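Local coordinates for uncharacterized protein (Bacillus thuringiensis serovar kurstaki, PDB 4XE7), which is a bacterial actin-like ParM that probably binds nucleotide and assembles into filaments that move plasmid DNA apart before cell division, at residues 22-26 / 400-405; 127-131 / 170-175; 149-155 / 195-201. All blocks are in the same frame, centred on the assembly; numbering follows the deposited sequence.

Interaction 1: 22-26 / 400-405; sequences AKISF and AYFTSR
K23 of strand 21-27 reaches across Y401 to the turn just before helix 402-418. Its CG stands anti to the carbonyl carbon (chi1 -65°) and the chain runs on extended, at about a right angle to the tyrosine side chain. On the way CG passes Y401 CE1 at 3.9 Å. The ammonium ends over the ring face, with NZ 5.0 Å from the centroid of the Y401 ring and 15° off its normal, a cation-pi arrangement. The same NZ gives a hydrogen bond of 2.6 Å to A400 O; the nitrogen sits well off the carbonyl axis and is tilted out of the carbonyl plane. The lysine end is thus held by both a ring and a backbone oxygen, and D16 of the adjoining strand touches its side chain.

Two residues further along the strand, S25 also faces the helix. S25 OG and S404 OG are hydrogen-bonded at 2.9 Å, and S25 OG has a second partner in S35 OG of strand 33-45. S404 OG lies between its own backbone N and carbonyl carbon (chi1 47°), which brings it to the edge of the Y401 ring, in its plane. R405 adds an aliphatic contact, its CG 3.4 Å from S25 OG, while its guanidinium turns off to a salt bridge with D212. Y401 occupies the N-cap position, and its O takes the first helical bond, from R405 N at 2.8 Å.

Strand 21-27 pairs with strands 13-17 and 33-45, so the beginning of helix 402-418 is laid against the N-terminal antiparallel meander. This is the arrangement of the actin-like fold, in which the C-terminal helix returns to the first domain and packs on its sheet.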
# COMPACT_ATOMS: atom_id res chain seq x y z
N ALA A 22 -2.23 7.95 1.70
CA ALA A 22 -3.63 7.68 1.51
C ALA A 22 -3.68 6.52 0.53
O ALA A 22 -3.13 6.62 -0.56
CB ALA A 22 -4.36 8.91 0.97
N LYS A 23 -4.30 5.42 0.91
CA LYS A 23 -4.40 4.31 -0.04
C LYS A 23 -5.85 4.08 -0.40
O LYS A 23 -6.74 4.29 0.42
CB LYS A 23 -3.78 3.03 0.52
CG LYS A 23 -2.29 3.14 0.72
CD LYS A 23 -1.73 1.88 1.35
CE LYS A 23 -0.23 1.75 1.06
NZ LYS A 23 0.33 0.49 1.60
N ILE A 24 -6.09 3.68 -1.64
CA ILE A 24 -7.43 3.32 -2.09
C ILE A 24 -7.39 1.99 -2.84
O ILE A 24 -6.43 1.71 -3.57
CB ILE A 24 -8.04 4.41 -2.99
CG1 ILE A 24 -9.47 4.05 -3.42
CG2 ILE A 24 -7.20 4.61 -4.25
CD1 ILE A 24 -10.13 5.17 -4.32
N SER A 25 -8.41 1.18 -2.64
CA SER A 25 -8.68 0.05 -3.51
C SER A 25 -10.11 0.19 -4.04
O SER A 25 -11.03 0.42 -3.26
CB SER A 25 -8.50 -1.28 -2.77
OG SER A 25 -7.13 -1.54 -2.52
N PHE A 26 -10.31 0.07 -5.35
CA PHE A 26 -11.68 0.20 -5.86
C PHE A 26 -11.93 -0.78 -6.98
O PHE A 26 -11.00 -1.41 -7.49
CB PHE A 26 -11.95 1.63 -6.35
CG PHE A 26 -11.11 2.04 -7.53
CD1 PHE A 26 -11.64 2.04 -8.82
CD2 PHE A 26 -9.79 2.43 -7.36
CE1 PHE A 26 -10.87 2.42 -9.92
CE2 PHE A 26 -9.02 2.81 -8.46
CZ PHE A 26 -9.56 2.81 -9.74
N ALA A 400 0.56 -4.48 0.41
CA ALA A 400 0.49 -3.05 0.69
C ALA A 400 -0.95 -2.54 0.80
O ALA A 400 -1.21 -1.57 1.49
CB ALA A 400 1.25 -2.27 -0.36
N TYR A 401 -1.87 -3.23 0.13
CA TYR A 401 -3.26 -2.78 0.03
C TYR A 401 -4.26 -3.71 0.73
O TYR A 401 -5.45 -3.66 0.46
CB TYR A 401 -3.62 -2.60 -1.45
CG TYR A 401 -2.80 -1.52 -2.11
CD1 TYR A 401 -3.07 -0.17 -1.87
CD2 TYR A 401 -1.72 -1.84 -2.93
CE1 TYR A 401 -2.31 0.82 -2.45
CE2 TYR A 401 -0.95 -0.85 -3.51
CZ TYR A 401 -1.25 0.48 -3.27
OH TYR A 401 -0.49 1.48 -3.85
N PHE A 402 -3.78 -4.56 1.63
CA PHE A 402 -4.67 -5.52 2.29
C PHE A 402 -5.72 -4.79 3.13
O PHE A 402 -6.85 -5.26 3.29
CB PHE A 402 -3.87 -6.49 3.18
CG PHE A 402 -3.32 -7.71 2.46
CD1 PHE A 402 -3.58 -7.94 1.12
CD2 PHE A 402 -2.57 -8.65 3.15
CE1 PHE A 402 -3.09 -9.06 0.48
CE2 PHE A 402 -2.08 -9.78 2.53
CZ PHE A 402 -2.34 -9.99 1.19
N THR A 403 -5.35 -3.64 3.69
CA THR A 403 -6.29 -2.85 4.48
C THR A 403 -7.37 -2.24 3.59
O THR A 403 -8.56 -2.37 3.88
CB THR A 403 -5.58 -1.75 5.25
OG1 THR A 403 -4.60 -2.34 6.12
CG2 THR A 403 -6.58 -0.93 6.07
N SER A 404 -6.97 -1.55 2.52
CA SER A 404 -7.96 -0.96 1.62
C SER A 404 -8.78 -2.02 0.89
O SER A 404 -9.98 -1.83 0.67
CB SER A 404 -7.30 -0.02 0.60
OG SER A 404 -6.15 -0.59 0.00
N ARG A 405 -8.15 -3.13 0.50
CA ARG A 405 -8.88 -4.22 -0.12
C ARG A 405 -9.90 -4.82 0.84
O ARG A 405 -11.01 -5.18 0.42
CB ARG A 405 -7.94 -5.32 -0.62
CG ARG A 405 -7.10 -4.90 -1.81
CD ARG A 405 -5.93 -5.83 -2.04
NE ARG A 405 -6.38 -7.15 -2.45
CZ ARG A 405 -6.51 -7.54 -3.71
NH1 ARG A 405 -6.22 -6.72 -4.71
NH2 ARG A 405 -6.94 -8.76 -3.98

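Interaction 2: 127-131 / 170-175; sequences LIPLF and MLYGEH
F131 and H175 meet face to face in an offset stack, with ring centroids 4.4 Å apart and planes inclined by 30°. F131 CZ lies over the imidazole and comes nearest to H175 ND1, at 3.5 Å, while H175 CG in turn sits over the phenyl face, displaced toward its rim. The overlap is that of the far end of the phenyl group on the ND1-CE1 side of the imidazole.

Beside the stack the contact is aliphatic. One methyl of L171 is the meeting point: its CD2 touches L127 CD2 at 3.8 Å and L130 CD2 at 4.2 Å, and lies at 4.4 Å from F131 CZ, set obliquely to that ring. L127 uses its other branch for M170, CD1 to CE at 4.2 Å, where the methionine chain, anti at its first two torsions, stretches from the last turn of its helix to helix 123-140.

The second shell fixes the imidazole. H175 NE2 donates to L171 O at 2.8 Å, with the oxygen lying close to the plane of the ring, so a bond spans the turn from helix 164-171 to strand 173-179. At the other nitrogen, ND1 is hydrogen-bonded to S79 OG of strand 73-79. Further out, I77 and S79 touch F131, S81 lies against L127, F131 and H175, and F150 packs on L130 and L171.

With both nitrogens hydrogen-bonded, the imidazole probably has little freedom to rotate and offers its face to the phenylalanine. Donation from NE2 is consistent with a neutral ring protonated there, in which case ND1 would accept from the S79 hydroxyl. Such a form would suit this buried site, where apolar packing joins the helix to the turn and the polar ring atoms are satisfied at its border.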
# COMPACT_ATOMS: atom_id res chain seq x y z
N LEU A 127 -7.92 14.75 4.74
CA LEU A 127 -9.10 14.82 3.87
C LEU A 127 -8.74 15.13 2.42
O LEU A 127 -9.31 14.54 1.48
CB LEU A 127 -10.08 15.87 4.37
CG LEU A 127 -10.79 15.52 5.68
CD1 LEU A 127 -11.59 16.71 6.19
CD2 LEU A 127 -11.68 14.30 5.50
N ILE A 128 -7.80 16.05 2.22
CA ILE A 128 -7.45 16.45 0.86
C ILE A 128 -6.91 15.25 0.04
O ILE A 128 -7.38 15.01 -1.06
CB ILE A 128 -6.49 17.64 0.86
CG1 ILE A 128 -7.27 18.91 1.26
CG2 ILE A 128 -5.84 17.81 -0.51
CD1 ILE A 128 -6.43 20.17 1.50
N PRO A 129 -5.96 14.48 0.59
CA PRO A 129 -5.55 13.29 -0.18
C PRO A 129 -6.65 12.24 -0.31
O PRO A 129 -6.72 11.58 -1.34
CB PRO A 129 -4.37 12.74 0.63
CG PRO A 129 -3.82 13.97 1.33
CD PRO A 129 -5.05 14.72 1.72
N LEU A 130 -7.51 12.10 0.69
CA LEU A 130 -8.61 11.14 0.59
C LEU A 130 -9.56 11.52 -0.55
O LEU A 130 -9.86 10.69 -1.41
CB LEU A 130 -9.37 11.06 1.93
CG LEU A 130 -10.78 10.45 1.90
CD1 LEU A 130 -10.72 8.91 1.78
CD2 LEU A 130 -11.59 10.85 3.11
N PHE A 131 -10.03 12.76 -0.56
CA PHE A 131 -10.97 13.20 -1.60
C PHE A 131 -10.31 13.15 -2.97
O PHE A 131 -10.94 12.81 -3.96
CB PHE A 131 -11.48 14.62 -1.33
CG PHE A 131 -12.43 14.70 -0.18
CD1 PHE A 131 -13.29 13.66 0.10
CD2 PHE A 131 -12.46 15.82 0.64
CE1 PHE A 131 -14.18 13.74 1.17
CE2 PHE A 131 -13.34 15.91 1.71
CZ PHE A 131 -14.20 14.87 1.98
N MET A 170 -18.62 13.62 9.52
CA MET A 170 -17.66 14.52 8.91
C MET A 170 -17.70 14.38 7.38
O MET A 170 -17.63 15.38 6.66
CB MET A 170 -16.26 14.20 9.45
CG MET A 170 -15.13 15.11 8.98
SD MET A 170 -13.51 14.48 9.51
CE MET A 170 -12.78 15.98 10.17
N LEU A 171 -17.84 13.15 6.90
CA LEU A 171 -17.74 12.85 5.47
C LEU A 171 -19.03 12.96 4.66
O LEU A 171 -18.99 13.15 3.45
CB LEU A 171 -17.18 11.44 5.28
CG LEU A 171 -15.82 11.21 5.93
CD1 LEU A 171 -15.34 9.79 5.64
CD2 LEU A 171 -14.82 12.21 5.39
N TYR A 172 -20.18 12.81 5.32
CA TYR A 172 -21.45 12.86 4.61
C TYR A 172 -21.60 14.18 3.87
O TYR A 172 -21.14 15.22 4.34
CB TYR A 172 -22.63 12.67 5.57
CG TYR A 172 -22.74 11.28 6.17
CD1 TYR A 172 -22.30 10.17 5.47
CD2 TYR A 172 -23.29 11.10 7.43
CE1 TYR A 172 -22.40 8.90 6.02
CE2 TYR A 172 -23.39 9.84 7.99
CZ TYR A 172 -22.95 8.74 7.28
OH TYR A 172 -23.05 7.49 7.83
N GLY A 173 -22.25 14.14 2.72
CA GLY A 173 -22.50 15.34 1.96
C GLY A 173 -21.88 15.36 0.59
O GLY A 173 -21.46 14.32 0.04
N GLU A 174 -21.82 16.55 0.02
CA GLU A 174 -21.37 16.73 -1.34
C GLU A 174 -19.98 17.35 -1.33
O GLU A 174 -19.68 18.19 -0.49
CB GLU A 174 -22.36 17.60 -2.11
CG GLU A 174 -22.19 17.55 -3.61
CD GLU A 174 -23.13 18.50 -4.33
OE1 GLU A 174 -22.63 19.47 -4.94
OE2 GLU A 174 -24.36 18.27 -4.28
N HIS A 175 -19.13 16.90 -2.26
CA HIS A 175 -17.77 17.40 -2.39
C HIS A 175 -17.38 17.47 -3.86
O HIS A 175 -17.62 16.52 -4.61
CB HIS A 175 -16.77 16.50 -1.65
CG HIS A 175 -17.31 15.95 -0.37
ND1 HIS A 175 -17.08 16.55 0.86
CD2 HIS A 175 -18.05 14.86 -0.11
CE1 HIS A 175 -17.67 15.85 1.80
NE2 HIS A 175 -18.27 14.81 1.25

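Interaction 3: 149-155 / 195-201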
# COMPACT_ATOMS: atom_id res chain seq x y z
N PRO A 149 -20.23 5.25 -1.37
CA PRO A 149 -20.47 4.70 -0.02
C PRO A 149 -19.14 4.51 0.71
O PRO A 149 -18.26 3.77 0.23
CB PRO A 149 -21.16 3.36 -0.29
CG PRO A 149 -20.73 2.97 -1.68
CD PRO A 149 -20.53 4.28 -2.44
N PHE A 150 -18.98 5.17 1.85
CA PHE A 150 -17.67 5.20 2.49
C PHE A 150 -17.37 3.96 3.33
O PHE A 150 -18.06 3.66 4.29
CB PHE A 150 -17.52 6.45 3.37
CG PHE A 150 -16.13 6.63 3.88
CD1 PHE A 150 -15.12 7.06 3.03
CD2 PHE A 150 -15.81 6.30 5.19
CE1 PHE A 150 -13.82 7.20 3.48
CE2 PHE A 150 -14.51 6.44 5.65
CZ PHE A 150 -13.51 6.88 4.79
N SER A 151 -16.31 3.25 2.99
CA SER A 151 -15.90 2.15 3.84
C SER A 151 -14.47 2.41 4.28
O SER A 151 -13.54 2.32 3.49
CB SER A 151 -16.04 0.80 3.12
OG SER A 151 -15.52 -0.27 3.91
N GLY A 152 -14.31 2.77 5.54
CA GLY A 152 -12.98 2.99 6.06
C GLY A 152 -12.74 2.23 7.35
O GLY A 152 -13.42 1.26 7.67
N GLY A 153 -11.75 2.69 8.09
CA GLY A 153 -11.45 2.07 9.37
C GLY A 153 -10.50 2.93 10.15
O GLY A 153 -9.72 3.69 9.59
N MET A 154 -10.59 2.84 11.47
CA MET A 154 -9.62 3.53 12.31
C MET A 154 -9.14 2.59 13.41
O MET A 154 -9.86 1.68 13.83
CB MET A 154 -10.22 4.80 12.92
CG MET A 154 -11.33 4.57 13.90
SD MET A 154 -11.98 6.11 14.54
CE MET A 154 -13.71 5.71 14.58
N PRO A 155 -7.89 2.79 13.84
CA PRO A 155 -7.30 2.04 14.95
C PRO A 155 -8.08 2.26 16.25
O PRO A 155 -8.82 3.23 16.38
CB PRO A 155 -5.87 2.59 15.04
CG PRO A 155 -5.89 3.89 14.29
CD PRO A 155 -6.92 3.72 13.22
N ASP A 195 -23.87 7.40 2.89
CA ASP A 195 -23.81 6.38 3.91
C ASP A 195 -22.42 5.76 3.90
O ASP A 195 -21.60 6.04 3.02
CB ASP A 195 -24.90 5.31 3.70
CG ASP A 195 -24.87 4.69 2.29
OD1 ASP A 195 -25.95 4.60 1.66
OD2 ASP A 195 -23.79 4.27 1.82
N GLY A 196 -22.15 4.91 4.89
CA GLY A 196 -20.86 4.28 4.97
C GLY A 196 -20.77 3.24 6.07
O GLY A 196 -21.74 2.98 6.78
N THR A 197 -19.58 2.66 6.21
CA THR A 197 -19.30 1.66 7.23
C THR A 197 -17.88 1.86 7.75
O THR A 197 -16.99 2.25 6.99
CB THR A 197 -19.43 0.23 6.68
OG1 THR A 197 -20.58 0.12 5.84
CG2 THR A 197 -19.53 -0.78 7.81
N MET A 198 -17.66 1.59 9.02
CA MET A 198 -16.30 1.66 9.55
C MET A 198 -15.89 0.28 10.00
O MET A 198 -16.69 -0.47 10.56
CB MET A 198 -16.21 2.67 10.69
CG MET A 198 -16.42 4.11 10.25
SD MET A 198 -15.11 4.73 9.17
CE MET A 198 -13.77 4.87 10.34
N ASN A 199 -14.64 -0.07 9.74
CA ASN A 199 -14.20 -1.43 10.00
C ASN A 199 -13.09 -1.42 11.04
O ASN A 199 -12.53 -0.35 11.36
CB ASN A 199 -13.72 -2.10 8.71
CG ASN A 199 -14.75 -2.01 7.58
OD1 ASN A 199 -15.71 -2.78 7.54
ND2 ASN A 199 -14.56 -1.05 6.66
N VAL A 200 -12.78 -2.60 11.57
CA VAL A 200 -11.70 -2.77 12.53
C VAL A 200 -10.36 -2.78 11.83
O VAL A 200 -10.02 -3.79 11.21
CB VAL A 200 -11.83 -4.10 13.30
CG1 VAL A 200 -10.77 -4.21 14.38
CG2 VAL A 200 -13.24 -4.28 13.86
N GLU A 201 -9.59 -1.70 11.92
CA GLU A 201 -8.28 -1.68 11.28
C GLU A 201 -7.43 -2.78 11.91
O GLU A 201 -7.52 -3.03 13.10
CB GLU A 201 -7.60 -0.31 11.42
CG GLU A 201 -6.45 -0.08 10.44
CD GLU A 201 -5.72 1.23 10.67
OE1 GLU A 201 -5.23 1.44 11.80
OE2 GLU A 201 -5.62 2.04 9.72
O HOH W 1 -20.32 1.39 2.96
O HOH W 2 -13.22 1.77 12.37
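Backbone hydrogen bonds join F150-G152 to D195-N199 in parallel pairing. F150 N donates to D195 O at 3.0 Å, on a lone pair in the carbonyl plane, and F150 O receives T197 N at 2.6 Å. The pattern repeats one step on, with G152 N bonded to T197 O at 3.1 Å and N199 N to G152 O at 2.7 Å. Beyond G152 the pairing becomes loose.

Side-chain hydrogen bonding centres on the N199 amide. Its ND2 gives one bond to S151 OG at 3.0 Å, nearly in the amide plane, and another to G152 O at 2.8 Å, tilted from that plane; G152 O thus accepts both the backbone and the side-chain nitrogen of N199. S151 OG also bonds to Y407 O of helix 402-418, which lies over the face that carries S151 and N199.

S151 is backbone-bonded to F15 as well, so strand 145-154 lies between strands 13-17 and 188-200. The order 33-45, 21-27, 13-17, 145-154, 188-200 is the 3-2-1-4-5 arrangement of the ribonuclease H-like domain on which actins are built.

Apolar contacts occupy the face of F150 and M198, against helices 123-140 and 164-171. M198, bent at chi2 and chi3, folds back to bring SD to the ring edge, 4.0 Å from F150 CE2, a Met-aromatic contact. Its CE meets the methyl of M154. The absence of a side chain at G152 leaves this space to the F150 ring.

Two waters add to the pairing, one near F150 and one near M154: the first bonds T197 OG1 and, weakly, F150 O, and the second accepts from M154 N at 3.0 Å.

How the interactions relate
All three interactions lie in one domain of the actin-like fold and reach the same sheet. Interactions 1 and 3 have centres about 12 Å apart, interactions 2 and 3 about 14 Å, and interactions 1 and 2 about 17 Å. Interaction 1 joins the two ends of the chain and encloses the other two in sequence; interactions 2 and 3 alternate along it, 127-131, 149-155, 170-175, 195-201. Interactions 2 and 3 touch through F150 and also where Y172 packs against D195, while A22 meets P129 between interactions 1 and 2. Helix 402-418 covers one face of the sheet and helices 123-140 and 164-171 the other, giving a layered domain closed by its own C-terminal helix.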